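Local structure of RNA-binding protein 12 (Homo sapiens, 2EK1) at residues F36-K49 / E59-A73. The protein probably binds RNA in the nucleus through its RNA recognition motif. Numbering follows the deposited sequence.
Sequences FYGYQVIPGSVCLK and EAMVAFESRDEATAA
Chi1 of 75° sets Ser45 OG between its backbone N and carbonyl carbon, where it meets Ala63 N. Phe36 and Phe64 both turn CG anti to the carbonyl carbon (chi1 -66° and -61°), and their rings meet in an offset edge-to-face pair. The edge of Phe64 points at the face of Phe36, with centroids 5.6 Å apart. Val62 CG1 lies over one face of the Phe36 ring, and Ala73 CB sits at its edge. Val41 CG2 makes a CH-pi contact over a face of Phe64 and also touches Val62 CG1 at 3.5 Å. Val46 runs alongside Val62, and their CG2 methyls touch at 3.6 Å.

Strands 47-49 and 59-64 are antiparallel neighbours in the sheet of the RNA recognition motif. Helix 29-35 covers the side carrying Val46, Leu48 and Val62, and helix 67-77 brings Ala73 against Phe36 and Tyr39. The other side, with Cys47 and Met61, typically meets RNA in this family. Cys47 and Met61 form a hydrogen-bonded pair; Cys47 N gives to Met61 O at 3.0 Å, and Met61 N returns a bond to Cys47 O. Lys49 N bonds to Glu59 O. Cys47 SG rests on CB of Met61, a selenomethionine, and forms a disulfide with Cys47 of the second subunit, whose strand continues the sheet.

In the turn from Ile42 to Ser45, Ile42 N gives an almost straight bond to Ala63 O (2.8 Å). Ser45 OG accepts from Ala63 N at 2.8 Å and donates to a lone pair of Ile42 O. Replacing Ser45 by an alanine is likely to leave Ala63 N without its acceptor and the turn less firmly held.

Tyr39 CD1 lies 3.7 Å from Ala73 CA, and its hydroxyl bonds to Asp76. A water accepts weakly from Gln40 NE2, which also bonds to Gly38 O, and donates to Glu69 OE1.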
loop_
_atom_site.group_PDB
_atom_site.type_symbol
_atom_site.label_atom_id
_atom_site.label_comp_id
_atom_site.label_asym_id
_atom_site.label_seq_id
_atom_site.Cartn_x
_atom_site.Cartn_y
_atom_site.Cartn_z
ATOM N N PHE A 36 8.675 -7.990 11.171
ATOM C CA PHE A 36 9.621 -8.524 10.236
ATOM C C PHE A 36 11.069 -8.381 10.699
ATOM O O PHE A 36 11.978 -8.426 9.874
ATOM C CB PHE A 36 9.466 -7.896 8.835
ATOM C CG PHE A 36 8.189 -8.237 8.176
ATOM C CD1 PHE A 36 7.070 -7.363 8.243
ATOM C CD2 PHE A 36 8.018 -9.505 7.564
ATOM C CE1 PHE A 36 5.806 -7.709 7.720
ATOM C CE2 PHE A 36 6.715 -9.883 7.009
ATOM C CZ PHE A 36 5.602 -8.980 7.092
ATOM N N TYR A 37 11.251 -8.256 12.014
ATOM C CA TYR A 37 12.610 -8.085 12.594
ATOM C C TYR A 37 13.423 -9.325 12.282
ATOM O O TYR A 37 12.984 -10.466 12.475
ATOM C CB TYR A 37 12.548 -7.826 14.129
ATOM C CG TYR A 37 13.933 -7.597 14.808
ATOM C CD1 TYR A 37 14.635 -8.669 15.386
ATOM C CD2 TYR A 37 14.544 -6.321 14.819
ATOM C CE1 TYR A 37 15.947 -8.489 15.962
ATOM C CE2 TYR A 37 15.840 -6.127 15.390
ATOM C CZ TYR A 37 16.534 -7.248 15.952
ATOM O OH TYR A 37 17.840 -7.132 16.424
ATOM N N GLY A 38 14.583 -9.112 11.719
ATOM C CA GLY A 38 15.394 -10.254 11.425
ATOM C C GLY A 38 15.137 -10.631 9.995
ATOM O O GLY A 38 15.783 -11.578 9.470
ATOM N N TYR A 39 14.209 -9.955 9.319
ATOM C CA TYR A 39 14.028 -10.353 7.921
ATOM C C TYR A 39 14.357 -9.360 6.807
ATOM O O TYR A 39 14.065 -9.625 5.664
ATOM C CB TYR A 39 12.608 -10.991 7.676
ATOM C CG TYR A 39 12.424 -12.413 8.182
ATOM C CD1 TYR A 39 12.465 -13.512 7.314
ATOM C CD2 TYR A 39 12.343 -12.644 9.531
ATOM C CE1 TYR A 39 12.449 -14.840 7.798
ATOM C CE2 TYR A 39 12.353 -13.941 10.052
ATOM C CZ TYR A 39 12.423 -15.054 9.185
ATOM O OH TYR A 39 12.585 -16.316 9.784
ATOM N N GLN A 40 14.946 -8.207 7.086
ATOM C CA GLN A 40 15.320 -7.312 5.951
ATOM C C GLN A 40 14.223 -6.689 5.041
ATOM O O GLN A 40 14.343 -6.440 3.820
ATOM C CB GLN A 40 16.375 -8.009 5.115
ATOM C CG GLN A 40 17.685 -8.326 5.876
ATOM C CD GLN A 40 17.508 -9.169 7.165
ATOM O OE1 GLN A 40 17.880 -8.728 8.261
ATOM N NE2 GLN A 40 16.944 -10.365 7.033
ATOM N N VAL A 41 13.119 -6.411 5.689
ATOM C CA VAL A 41 12.038 -5.743 5.049
ATOM C C VAL A 41 12.619 -4.348 4.823
ATOM O O VAL A 41 13.330 -3.834 5.662
ATOM C CB VAL A 41 10.887 -5.738 6.078
ATOM C CG1 VAL A 41 11.203 -4.784 7.198
ATOM C CG2 VAL A 41 9.612 -5.397 5.469
ATOM N N ILE A 42 12.314 -3.711 3.709
ATOM C CA ILE A 42 12.759 -2.380 3.434
ATOM C C ILE A 42 11.937 -1.463 4.334
ATOM O O ILE A 42 10.689 -1.386 4.176
ATOM C CB ILE A 42 12.467 -2.015 1.997
ATOM C CG1 ILE A 42 13.245 -2.993 1.093
ATOM C CG2 ILE A 42 12.793 -0.594 1.813
ATOM C CD1 ILE A 42 12.967 -2.912 -0.387
ATOM N N PRO A 43 12.613 -0.679 5.225
ATOM C CA PRO A 43 11.913 0.201 6.162
ATOM C C PRO A 43 10.968 1.360 5.753
ATOM O O PRO A 43 10.127 1.769 6.599
ATOM C CB PRO A 43 13.044 0.614 7.163
ATOM C CG PRO A 43 14.310 -0.096 6.666
ATOM C CD PRO A 43 14.038 -0.302 5.199
ATOM N N GLY A 44 11.037 1.845 4.504
ATOM C CA GLY A 44 10.133 2.911 4.031
ATOM C C GLY A 44 9.159 2.381 2.953
ATOM O O GLY A 44 8.523 3.174 2.224
ATOM N N SER A 45 8.966 1.043 2.917
ATOM C CA SER A 45 8.128 0.391 1.884
ATOM C C SER A 45 6.748 0.036 2.420
ATOM O O SER A 45 5.929 -0.484 1.669
ATOM C CB SER A 45 8.787 -0.960 1.388
ATOM O OG SER A 45 8.631 -2.011 2.390
ATOM N N VAL A 46 6.470 0.292 3.683
ATOM C CA VAL A 46 5.168 -0.167 4.194
ATOM C C VAL A 46 4.010 0.752 3.712
ATOM O O VAL A 46 4.142 1.992 3.813
ATOM C CB VAL A 46 5.114 -0.105 5.723
ATOM C CG1 VAL A 46 3.736 -0.565 6.212
ATOM C CG2 VAL A 46 6.223 -0.977 6.360
ATOM N N CYS A 47 2.911 0.176 3.214
ATOM C CA CYS A 47 1.723 1.036 2.890
ATOM C C CYS A 47 0.580 0.285 3.541
ATOM O O CYS A 47 0.584 -0.921 3.520
ATOM C CB CYS A 47 1.526 1.241 1.365
ATOM S SG CYS A 47 0.819 -0.185 0.602
ATOM N N LEU A 48 -0.382 0.993 4.114
ATOM C CA LEU A 48 -1.479 0.435 4.811
ATOM C C LEU A 48 -2.707 0.711 3.988
ATOM O O LEU A 48 -2.902 1.876 3.515
ATOM C CB LEU A 48 -1.689 1.140 6.144
ATOM C CG LEU A 48 -0.589 1.048 7.237
ATOM C CD1 LEU A 48 -1.056 1.786 8.466
ATOM C CD2 LEU A 48 -0.238 -0.436 7.657
ATOM N N LYS A 49 -3.575 -0.306 3.868
ATOM C CA LYS A 49 -4.762 -0.107 3.091
ATOM C C LYS A 49 -5.930 0.457 3.926
ATOM O O LYS A 49 -6.065 0.161 5.099
ATOM C CB LYS A 49 -5.174 -1.440 2.410
ATOM C CG LYS A 49 -4.240 -1.804 1.285
ATOM C CD LYS A 49 -4.514 -3.252 0.716
ATOM C CE LYS A 49 -3.802 -3.340 -0.562
ATOM N NZ LYS A 49 -3.959 -4.681 -1.108
ATOM N N GLU A 59 -4.912 -4.645 6.304
ATOM C CA GLU A 59 -4.039 -5.131 5.229
ATOM C C GLU A 59 -2.893 -4.169 4.936
ATOM O O GLU A 59 -3.029 -2.953 5.149
ATOM C CB GLU A 59 -4.865 -5.374 3.942
ATOM C CG GLU A 59 -5.890 -6.497 4.107
ATOM C CD GLU A 59 -6.737 -6.807 2.888
ATOM O OE1 GLU A 59 -6.437 -6.336 1.761
ATOM O OE2 GLU A 59 -7.715 -7.560 3.091
ATOM N N ALA A 60 -1.796 -4.695 4.395
ATOM C CA ALA A 60 -0.622 -3.871 4.088
ATOM C C ALA A 60 0.197 -4.547 2.982
ATOM O O ALA A 60 -0.056 -5.712 2.653
ATOM C CB ALA A 60 0.172 -3.736 5.263
HETATM N N MSE A 61 1.102 -3.809 2.395
HETATM C CA MSE A 61 2.001 -4.266 1.355
HETATM C C MSE A 61 3.298 -3.845 2.007
HETATM O O MSE A 61 3.382 -2.770 2.659
HETATM C CB MSE A 61 1.806 -3.485 0.055
HETATM C CG MSE A 61 0.387 -3.528 -0.474
HETATM SE SE MSE A 61 0.307 -2.591 -2.160
HETATM C CE MSE A 61 0.863 -4.203 -3.066
ATOM N N VAL A 62 4.298 -4.684 1.823
ATOM C CA VAL A 62 5.595 -4.468 2.413
ATOM C C VAL A 62 6.620 -5.085 1.401
ATOM O O VAL A 62 6.315 -6.069 0.679
ATOM C CB VAL A 62 5.521 -5.183 3.781
ATOM C CG1 VAL A 62 6.536 -6.187 3.926
ATOM C CG2 VAL A 62 5.383 -4.201 4.922
ATOM N N ALA A 63 7.806 -4.500 1.319
ATOM C CA ALA A 63 8.777 -4.995 0.324
ATOM C C ALA A 63 10.113 -5.405 0.916
ATOM O O ALA A 63 10.485 -4.959 1.937
ATOM C CB ALA A 63 8.992 -3.975 -0.771
ATOM N N PHE A 64 10.813 -6.260 0.181
ATOM C CA PHE A 64 12.085 -6.797 0.583
ATOM C C PHE A 64 12.990 -6.604 -0.635
ATOM O O PHE A 64 12.518 -6.550 -1.818
ATOM C CB PHE A 64 11.930 -8.316 0.865
ATOM C CG PHE A 64 10.967 -8.624 1.969
ATOM C CD1 PHE A 64 11.416 -8.797 3.291
ATOM C CD2 PHE A 64 9.636 -8.684 1.723
ATOM C CE1 PHE A 64 10.542 -9.034 4.321
ATOM C CE2 PHE A 64 8.735 -8.928 2.800
ATOM C CZ PHE A 64 9.196 -9.103 4.084
ATOM N N GLU A 65 14.267 -6.551 -0.319
ATOM C CA GLU A 65 15.305 -6.363 -1.303
ATOM C C GLU A 65 15.393 -7.405 -2.367
ATOM O O GLU A 65 15.714 -7.103 -3.473
ATOM C CB GLU A 65 16.683 -6.197 -0.635
ATOM C CG GLU A 65 16.793 -4.951 0.309
ATOM C CD GLU A 65 16.564 -3.611 -0.379
ATOM O OE1 GLU A 65 16.900 -2.532 0.207
ATOM O OE2 GLU A 65 16.030 -3.597 -1.524
ATOM N N SER A 66 15.097 -8.632 -2.044
ATOM C CA SER A 66 15.168 -9.688 -3.052
ATOM C C SER A 66 13.910 -10.585 -3.030
ATOM O O SER A 66 13.130 -10.578 -2.035
ATOM C CB SER A 66 16.391 -10.559 -2.775
ATOM O OG SER A 66 16.256 -11.158 -1.500
ATOM N N ARG A 67 13.697 -11.352 -4.120
ATOM C CA ARG A 67 12.566 -12.276 -4.143
ATOM C C ARG A 67 12.796 -13.365 -3.097
ATOM O O ARG A 67 11.832 -13.722 -2.364
ATOM C CB ARG A 67 12.393 -12.954 -5.513
ATOM C CG ARG A 67 11.090 -13.710 -5.664
ATOM C CD ARG A 67 10.927 -14.246 -7.079
ATOM N NE ARG A 67 9.565 -14.697 -7.403
ATOM C CZ ARG A 67 8.535 -13.876 -7.686
ATOM N NH1 ARG A 67 8.722 -12.555 -7.677
ATOM N NH2 ARG A 67 7.325 -14.368 -8.015
ATOM N N ASP A 68 14.035 -13.901 -2.999
ATOM C CA ASP A 68 14.327 -14.946 -1.989
ATOM C C ASP A 68 13.995 -14.431 -0.575
ATOM O O ASP A 68 13.411 -15.187 0.182
ATOM C CB ASP A 68 15.793 -15.421 -1.981
ATOM C CG ASP A 68 16.133 -16.378 -3.116
ATOM O OD1 ASP A 68 17.221 -17.011 -3.031
ATOM O OD2 ASP A 68 15.373 -16.541 -4.087
ATOM N N GLU A 69 14.329 -13.190 -0.203
ATOM C CA GLU A 69 13.973 -12.735 1.167
ATOM C C GLU A 69 12.425 -12.627 1.367
ATOM O O GLU A 69 11.927 -13.007 2.433
ATOM C CB GLU A 69 14.673 -11.413 1.529
ATOM C CG GLU A 69 16.206 -11.617 1.780
ATOM C CD GLU A 69 16.956 -10.315 1.534
ATOM O OE1 GLU A 69 17.502 -9.737 2.456
ATOM O OE2 GLU A 69 16.977 -9.858 0.383
ATOM N N ALA A 70 11.692 -12.128 0.355
ATOM C CA ALA A 70 10.203 -12.035 0.457
ATOM C C ALA A 70 9.628 -13.453 0.694
ATOM O O ALA A 70 8.790 -13.684 1.527
ATOM C CB ALA A 70 9.656 -11.527 -0.834
ATOM N N THR A 71 10.111 -14.407 -0.085
ATOM C CA THR A 71 9.700 -15.794 0.071
ATOM C C THR A 71 9.957 -16.375 1.431
ATOM O O THR A 71 9.056 -16.994 1.985
ATOM C CB THR A 71 10.364 -16.657 -1.034
ATOM O OG1 THR A 71 9.775 -16.273 -2.284
ATOM C CG2 THR A 71 10.093 -18.095 -0.822
ATOM N N ALA A 72 11.168 -16.163 1.983
ATOM C CA ALA A 72 11.488 -16.636 3.287
ATOM C C ALA A 72 10.611 -16.000 4.332
ATOM O O ALA A 72 10.163 -16.692 5.267
ATOM C CB ALA A 72 12.938 -16.361 3.660
ATOM N N ALA A 73 10.394 -14.660 4.259
ATOM C CA ALA A 73 9.477 -14.083 5.272
ATOM C C ALA A 73 8.114 -14.730 5.219
ATOM O O ALA A 73 7.532 -15.062 6.261
ATOM C CB ALA A 73 9.308 -12.537 5.105
HETATM O O HOH W 1 18.103 -11.199 4.705
HETATM O O HOH W 2 -4.783 -1.634 6.864
#